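Local coordinates for protein UDP-4-amino-4,6-dideoxy-N-acetyl-beta-L-altrosamine transaminase (Helicobacter pylori, PDB 2FNU) that catalyses the pyridoxal-phosphate-dependent amino transfer that makes UDP-4-amino-4,6-dideoxy-N-acetyl-beta-L-altrosamine, the second step in the biosynthesis of pseudaminic acid for flagellin, at residues B[316-321]-B[336-341]; B[68-73]-B[94-99]. All coordinates share one frame; numbering follows the deposited sequence.

Interaction 1 of 2, residues B[316-321]-B[336-341]; sequences YKPIYQ and SAEDFY. With UD1 (uridine-diphosphate-N-acetylglucosamine), chain F.
One face of the Tyr341 ring carries two CH-pi contacts, from Lys317 CA, 3.7 Å from the ring centroid, and from Pro318 CD; the Tyr320 ring takes Pro318 CB over a face and Glu338 OE2 at its edge. These rings pack the substrate-binding loop of a DegT/DnrJ/EryC1 aminotransferase against helix 335-343. Proline suits the middle: its compact, puckered ring sets CG against Ala337 CB, where the small methyl allows close approach. Tyr341 has CG anti to the backbone N (chi1 172°), which carries its ring out from the helix to lie against the loop backbone at Lys317. Next to this apolar patch, the bent chain of Glu338 brings OE2 to two donors. Tyr320 OH gives it a 2.6 Å bond on the anti lone pair, while Gln321 NE2 reaches the syn side of the same OE2 at 3.0 Å, nearly straight at 167°, with amide and carboxylate close to coplanar. The two bonds should hold the carboxylate against rotation. Lys317 runs alongside Tyr341 to a salt bridge with Glu219 of the second subunit. Tyr316 turns away from the helix into the active site, where its OH hydrogen-bonds O3 of the cofactor and also donates to O3' of the UDP-sugar at 2.8 Å.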
loop_
_atom_site.group_PDB
_atom_site.type_symbol
_atom_site.label_atom_id
_atom_site.label_comp_id
_atom_site.label_asym_id
_atom_site.label_seq_id
_atom_site.Cartn_x
_atom_site.Cartn_y
_atom_site.Cartn_z
ATOM N N TYR B 316 7.882 -17.854 15.114
ATOM C CA TYR B 316 8.456 -16.525 14.919
ATOM C C TYR B 316 9.289 -16.173 16.146
ATOM O O TYR B 316 9.024 -16.668 17.250
ATOM C CB TYR B 316 7.346 -15.463 14.862
ATOM C CG TYR B 316 6.448 -15.525 13.664
ATOM C CD1 TYR B 316 5.205 -16.152 13.739
ATOM C CD2 TYR B 316 6.835 -14.948 12.449
ATOM C CE1 TYR B 316 4.362 -16.196 12.630
ATOM C CE2 TYR B 316 5.997 -14.992 11.317
ATOM C CZ TYR B 316 4.775 -15.633 11.428
ATOM O OH TYR B 316 3.957 -15.674 10.326
ATOM N N LYS B 317 10.248 -15.273 15.976
ATOM C CA LYS B 317 10.893 -14.624 17.124
ATOM C C LYS B 317 9.824 -13.931 17.978
ATOM O O LYS B 317 9.000 -13.201 17.450
ATOM C CB LYS B 317 11.919 -13.608 16.620
ATOM C CG LYS B 317 12.638 -12.774 17.663
ATOM C CD LYS B 317 13.779 -12.038 16.942
ATOM C CE LYS B 317 14.571 -11.113 17.825
ATOM N NZ LYS B 317 15.748 -10.613 17.029
ATOM N N PRO B 318 9.812 -14.185 19.297
ATOM C CA PRO B 318 8.839 -13.477 20.134
ATOM C C PRO B 318 8.953 -11.976 19.921
ATOM O O PRO B 318 10.048 -11.428 19.995
ATOM C CB PRO B 318 9.245 -13.887 21.557
ATOM C CG PRO B 318 9.818 -15.317 21.359
ATOM C CD PRO B 318 10.604 -15.166 20.071
ATOM N N ILE B 319 7.831 -11.310 19.657
ATOM C CA ILE B 319 7.861 -9.906 19.242
ATOM C C ILE B 319 8.527 -8.992 20.270
ATOM O O ILE B 319 9.224 -8.032 19.915
ATOM C CB ILE B 319 6.437 -9.406 18.877
ATOM C CG1 ILE B 319 5.942 -10.104 17.598
ATOM C CG2 ILE B 319 6.392 -7.897 18.722
ATOM C CD1 ILE B 319 4.435 -9.942 17.351
ATOM N N TYR B 320 8.334 -9.312 21.545
ATOM C CA TYR B 320 8.891 -8.454 22.623
ATOM C C TYR B 320 10.431 -8.505 22.667
ATOM O O TYR B 320 11.039 -7.718 23.388
ATOM C CB TYR B 320 8.287 -8.827 23.987
ATOM C CG TYR B 320 8.509 -10.286 24.365
ATOM C CD1 TYR B 320 7.453 -11.205 24.334
ATOM C CD2 TYR B 320 9.775 -10.752 24.724
ATOM C CE1 TYR B 320 7.657 -12.550 24.662
ATOM C CE2 TYR B 320 9.991 -12.110 25.047
ATOM C CZ TYR B 320 8.914 -12.996 25.020
ATOM O OH TYR B 320 9.105 -14.325 25.323
ATOM N N GLN B 321 11.042 -9.438 21.931
ATOM C CA GLN B 321 12.506 -9.526 21.836
ATOM C C GLN B 321 13.119 -8.460 20.922
ATOM O O GLN B 321 14.337 -8.208 20.993
ATOM C CB GLN B 321 12.954 -10.905 21.313
ATOM C CG GLN B 321 12.835 -12.096 22.262
ATOM C CD GLN B 321 13.635 -13.336 21.765
ATOM O OE1 GLN B 321 14.478 -13.241 20.849
ATOM N NE2 GLN B 321 13.383 -14.493 22.385
ATOM N N SER B 336 6.504 -19.986 27.475
ATOM C CA SER B 336 5.785 -20.660 26.390
ATOM C C SER B 336 6.221 -20.163 25.022
ATOM O O SER B 336 6.341 -20.955 24.082
ATOM C CB SER B 336 4.273 -20.520 26.572
ATOM O OG SER B 336 3.869 -19.156 26.595
ATOM N N ALA B 337 6.467 -18.861 24.913
ATOM C CA ALA B 337 6.874 -18.268 23.624
ATOM C C ALA B 337 8.329 -18.603 23.295
ATOM O O ALA B 337 8.673 -18.945 22.156
ATOM C CB ALA B 337 6.674 -16.754 23.644
ATOM N N GLU B 338 9.200 -18.479 24.304
ATOM C CA GLU B 338 10.625 -18.789 24.126
ATOM C C GLU B 338 10.836 -20.248 23.719
ATOM O O GLU B 338 11.585 -20.533 22.768
ATOM C CB GLU B 338 11.416 -18.502 25.414
ATOM C CG GLU B 338 11.351 -17.045 25.885
ATOM C CD GLU B 338 12.075 -16.076 24.957
ATOM O OE1 GLU B 338 13.216 -16.376 24.545
ATOM O OE2 GLU B 338 11.511 -15.001 24.652
ATOM N N ASP B 339 10.178 -21.163 24.433
ATOM C CA ASP B 339 10.305 -22.596 24.123
ATOM C C ASP B 339 9.774 -22.890 22.723
ATOM O O ASP B 339 10.406 -23.639 21.976
ATOM C CB ASP B 339 9.564 -23.486 25.136
ATOM C CG ASP B 339 10.222 -23.511 26.522
ATOM O OD1 ASP B 339 11.368 -23.046 26.688
ATOM O OD2 ASP B 339 9.547 -23.988 27.449
ATOM N N PHE B 340 8.625 -22.296 22.364
ATOM C CA PHE B 340 8.069 -22.533 21.035
ATOM C C PHE B 340 9.025 -22.044 19.938
ATOM O O PHE B 340 9.309 -22.751 18.967
ATOM C CB PHE B 340 6.706 -21.846 20.887
ATOM C CG PHE B 340 6.020 -22.176 19.593
ATOM C CD1 PHE B 340 5.202 -23.291 19.493
ATOM C CD2 PHE B 340 6.212 -21.374 18.463
ATOM C CE1 PHE B 340 4.585 -23.600 18.265
ATOM C CE2 PHE B 340 5.600 -21.671 17.248
ATOM C CZ PHE B 340 4.788 -22.789 17.154
ATOM N N TYR B 341 9.507 -20.815 20.086
ATOM C CA TYR B 341 10.462 -20.262 19.115
ATOM C C TYR B 341 11.711 -21.132 18.985
ATOM O O TYR B 341 12.180 -21.396 17.881
ATOM C CB TYR B 341 10.838 -18.856 19.560
ATOM C CG TYR B 341 11.957 -18.176 18.810
ATOM C CD1 TYR B 341 11.925 -18.036 17.425
ATOM C CD2 TYR B 341 13.022 -17.605 19.509
ATOM C CE1 TYR B 341 12.961 -17.365 16.740
ATOM C CE2 TYR B 341 14.054 -16.926 18.840
ATOM C CZ TYR B 341 14.016 -16.819 17.468
ATOM O OH TYR B 341 15.016 -16.130 16.820
HETATM C "C1'" UD1 F . 7.398 -12.347 6.441
HETATM C "C2'" UD1 F . 6.831 -13.457 7.344
HETATM C "C3'" UD1 F . 5.579 -14.103 6.760
HETATM C "C4'" UD1 F . 4.586 -13.034 6.283
HETATM C "C5'" UD1 F . 5.213 -11.924 5.418
HETATM C "C6'" UD1 F . 5.447 -12.375 3.973
HETATM C "C7'" UD1 F . 8.642 -14.475 8.675
HETATM C "C8'" UD1 F . 9.775 -15.465 8.717
HETATM N "N2'" UD1 F . 7.863 -14.465 7.588
HETATM O "O1'" UD1 F . 8.038 -12.915 5.296
HETATM O "O3'" UD1 F . 4.932 -14.923 7.762
HETATM O "O5'" UD1 F . 6.406 -11.392 6.019
HETATM O "O7'" UD1 F . 8.452 -13.726 9.603
HETATM N N1 UD1 F . 9.041 -16.157 -1.831
HETATM C C2 UD1 F . 8.579 -16.559 -3.100
HETATM N N3 UD1 F . 7.967 -15.672 -3.901
HETATM C C4 UD1 F . 7.788 -14.395 -3.533
HETATM C C5 UD1 F . 8.222 -13.934 -2.290
HETATM C C6 UD1 F . 8.861 -14.814 -1.425
HETATM O O2 UD1 F . 8.740 -17.748 -3.471
HETATM O O4 UD1 F . 7.217 -13.612 -4.314
HETATM C C1B UD1 F . 9.722 -17.151 -0.977
HETATM C C2B UD1 F . 11.203 -17.120 -1.329
HETATM O "O2'" UD1 F . 11.701 -18.460 -1.384
HETATM C C3B UD1 F . 11.843 -16.359 -0.189
HETATM C C4B UD1 F . 10.929 -16.676 0.976
HETATM O O4B UD1 F . 9.619 -16.830 0.417
HETATM O O3B UD1 F . 13.189 -16.769 0.082
HETATM C C5B UD1 F . 10.938 -15.540 1.978
HETATM O O5B UD1 F . 10.062 -15.892 3.040
HETATM P PA UD1 F . 10.203 -15.124 4.453
HETATM O O1A UD1 F . 9.043 -15.554 5.339
HETATM O O2A UD1 F . 11.630 -15.301 4.945
HETATM O O3A UD1 F . 9.981 -13.622 3.889
HETATM P PB UD1 F . 9.480 -12.379 4.795
HETATM O O1B UD1 F . 10.393 -12.222 6.003
HETATM O O2B UD1 F . 9.234 -11.213 3.850
HETATM O O HOH W 1 16.514 -14.630 18.554
#

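Interaction 2 of 2, residues B[68-73]-B[94-99]; sequences SEFSAD and SGYTPV
Phe70 lays its CD1-CE1 edge over one face of Tyr96, CD1 lying 3.7 Å from Tyr96 CZ. The rings form a T-shaped (edge-to-face) pair, centroids 5.1 Å apart and planes at 72°, which sets the ring hydrogens of one against the pi cloud of the other. Its chi1 of -176° swings the ring away from the backbone N, and Phe70 reaches across to the turn as well: its CZ is 3.3 Å from Gly95 O, and CD1 lies near Ser94 O. Gly95 ends the preceding helix in a Schellman motif; its positive phi of 100° is easily adopted by glycine, and with no side chain it lets the Phe70 ring edge lie close against the turn backbone. A phenol suits position 96 because the ring packs while its hydroxyl works with water. Tyr96 OH donates to a water 2.7 Å away that in turn donates to Ser68 O, and it accepts from a second water, 2.9 Å from it, that takes the N-H of Ser71. Two water bridges thus tie the irregular 68-73 segment to the tyrosine. Farther along, Ser71 OG accepts from Asp73 N in an ST turn. The contact joins the loop between helix 56-66 and strand 76-79 to the turn between helix 86-93 and edge strand 97-100, which pairs with strand 76-79.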
loop_
_atom_site.group_PDB
_atom_site.type_symbol
_atom_site.label_atom_id
_atom_site.label_comp_id
_atom_site.label_asym_id
_atom_site.label_seq_id
_atom_site.Cartn_x
_atom_site.Cartn_y
_atom_site.Cartn_z
ATOM N N SER B 68 -12.585 1.464 16.752
ATOM C CA SER B 68 -12.980 2.383 17.819
ATOM C C SER B 68 -12.216 3.674 17.663
ATOM O O SER B 68 -11.095 3.680 17.137
ATOM C CB SER B 68 -12.623 1.796 19.184
ATOM O OG SER B 68 -13.058 2.678 20.218
ATOM N N GLU B 69 -12.802 4.781 18.128
ATOM C CA GLU B 69 -11.985 5.972 18.346
ATOM C C GLU B 69 -10.968 5.662 19.443
ATOM O O GLU B 69 -11.248 4.875 20.358
ATOM C CB GLU B 69 -12.850 7.176 18.732
ATOM C CG GLU B 69 -13.794 7.607 17.615
ATOM C CD GLU B 69 -14.190 9.076 17.691
ATOM O OE1 GLU B 69 -14.206 9.649 18.805
ATOM O OE2 GLU B 69 -14.489 9.657 16.623
ATOM N N PHE B 70 -9.783 6.251 19.339
ATOM C CA PHE B 70 -8.750 6.041 20.342
ATOM C C PHE B 70 -9.003 6.840 21.614
ATOM O O PHE B 70 -9.358 8.026 21.551
ATOM C CB PHE B 70 -7.366 6.385 19.801
ATOM C CG PHE B 70 -6.273 6.098 20.779
ATOM C CD1 PHE B 70 -5.767 4.808 20.922
ATOM C CD2 PHE B 70 -5.761 7.111 21.587
ATOM C CE1 PHE B 70 -4.775 4.532 21.830
ATOM C CE2 PHE B 70 -4.752 6.837 22.514
ATOM C CZ PHE B 70 -4.253 5.544 22.631
ATOM N N SER B 71 -8.791 6.188 22.757
ATOM C CA SER B 71 -8.764 6.867 24.059
ATOM C C SER B 71 -7.505 6.462 24.804
ATOM O O SER B 71 -7.215 5.265 24.938
ATOM C CB SER B 71 -9.972 6.471 24.903
ATOM O OG SER B 71 -9.847 7.020 26.209
ATOM N N ALA B 72 -6.791 7.452 25.338
ATOM C CA ALA B 72 -5.565 7.203 26.096
ATOM C C ALA B 72 -5.829 6.379 27.357
ATOM O O ALA B 72 -4.920 5.740 27.888
ATOM C CB ALA B 72 -4.885 8.511 26.459
ATOM N N ASP B 73 -7.070 6.415 27.825
ATOM C CA ASP B 73 -7.488 5.657 29.005
ATOM C C ASP B 73 -7.796 4.179 28.696
ATOM O O ASP B 73 -7.904 3.366 29.611
ATOM C CB ASP B 73 -8.716 6.316 29.639
ATOM C CG ASP B 73 -8.408 7.692 30.237
ATOM O OD1 ASP B 73 -9.347 8.506 30.333
ATOM O OD2 ASP B 73 -7.242 7.953 30.610
ATOM N N SER B 94 -1.220 2.754 15.935
ATOM C CA SER B 94 -2.584 3.159 16.216
ATOM C C SER B 94 -2.727 3.679 17.648
ATOM O O SER B 94 -3.831 4.005 18.075
ATOM C CB SER B 94 -3.534 1.990 15.947
ATOM O OG SER B 94 -3.420 1.608 14.580
ATOM N N GLY B 95 -1.610 3.742 18.380
ATOM C CA GLY B 95 -1.609 4.337 19.724
ATOM C C GLY B 95 -1.667 3.324 20.848
ATOM O O GLY B 95 -1.604 3.703 22.028
ATOM N N TYR B 96 -1.777 2.045 20.497
ATOM C CA TYR B 96 -1.983 0.998 21.503
ATOM C C TYR B 96 -0.706 0.373 22.033
ATOM O O TYR B 96 0.286 0.230 21.311
ATOM C CB TYR B 96 -2.896 -0.111 20.930
ATOM C CG TYR B 96 -4.308 0.386 20.711
ATOM C CD1 TYR B 96 -4.753 0.764 19.444
ATOM C CD2 TYR B 96 -5.200 0.532 21.795
ATOM C CE1 TYR B 96 -6.050 1.257 19.253
ATOM C CE2 TYR B 96 -6.501 1.015 21.601
ATOM C CZ TYR B 96 -6.922 1.380 20.341
ATOM O OH TYR B 96 -8.197 1.873 20.171
ATOM N N THR B 97 -0.744 -0.010 23.307
ATOM C CA THR B 97 0.319 -0.802 23.934
ATOM C C THR B 97 -0.069 -2.274 23.860
ATOM O O THR B 97 -1.122 -2.647 24.372
ATOM C CB THR B 97 0.469 -0.393 25.407
ATOM O OG1 THR B 97 0.984 0.940 25.472
ATOM C CG2 THR B 97 1.413 -1.336 26.160
ATOM N N PRO B 98 0.752 -3.109 23.189
ATOM C CA PRO B 98 0.501 -4.556 23.173
ATOM C C PRO B 98 0.794 -5.155 24.533
ATOM O O PRO B 98 1.799 -4.813 25.154
ATOM C CB PRO B 98 1.492 -5.095 22.138
ATOM C CG PRO B 98 2.593 -4.076 22.097
ATOM C CD PRO B 98 1.947 -2.733 22.406
ATOM N N VAL B 99 -0.072 -6.071 24.964
ATOM C CA VAL B 99 0.152 -6.831 26.181
ATOM C C VAL B 99 0.256 -8.287 25.769
ATOM O O VAL B 99 -0.715 -8.863 25.302
ATOM C CB VAL B 99 -0.995 -6.592 27.181
ATOM C CG1 VAL B 99 -0.786 -7.405 28.452
ATOM C CG2 VAL B 99 -1.081 -5.103 27.509
HETATM O O HOH W 2 -8.550 2.781 17.636
HETATM O O HOH W 3 -8.914 3.274 22.652
#

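In the fold
Interactions 1 and 2 follow each other along the chain, their centres 24 Å apart and their nearest atoms about 6 Å apart without touching. Strand 97-100, outermost in the chain's seven-stranded sheet, links them: it leads out of the turn of interaction 2, and its Phe100 packs against Ile319 and Tyr320 of interaction 1. Their relation to catalysis differs. Interaction 1 reaches the active site through Tyr316, whose side chain is about 3 Å from the aminopyridoxal phosphate and about 5 Å from that of Lys183, the cofactor-attachment lysine, here not attached. Interaction 2 lies away from the annotated sites, with the Ser94 side chain about 13 Å from the cofactor, at the sheet's periphery.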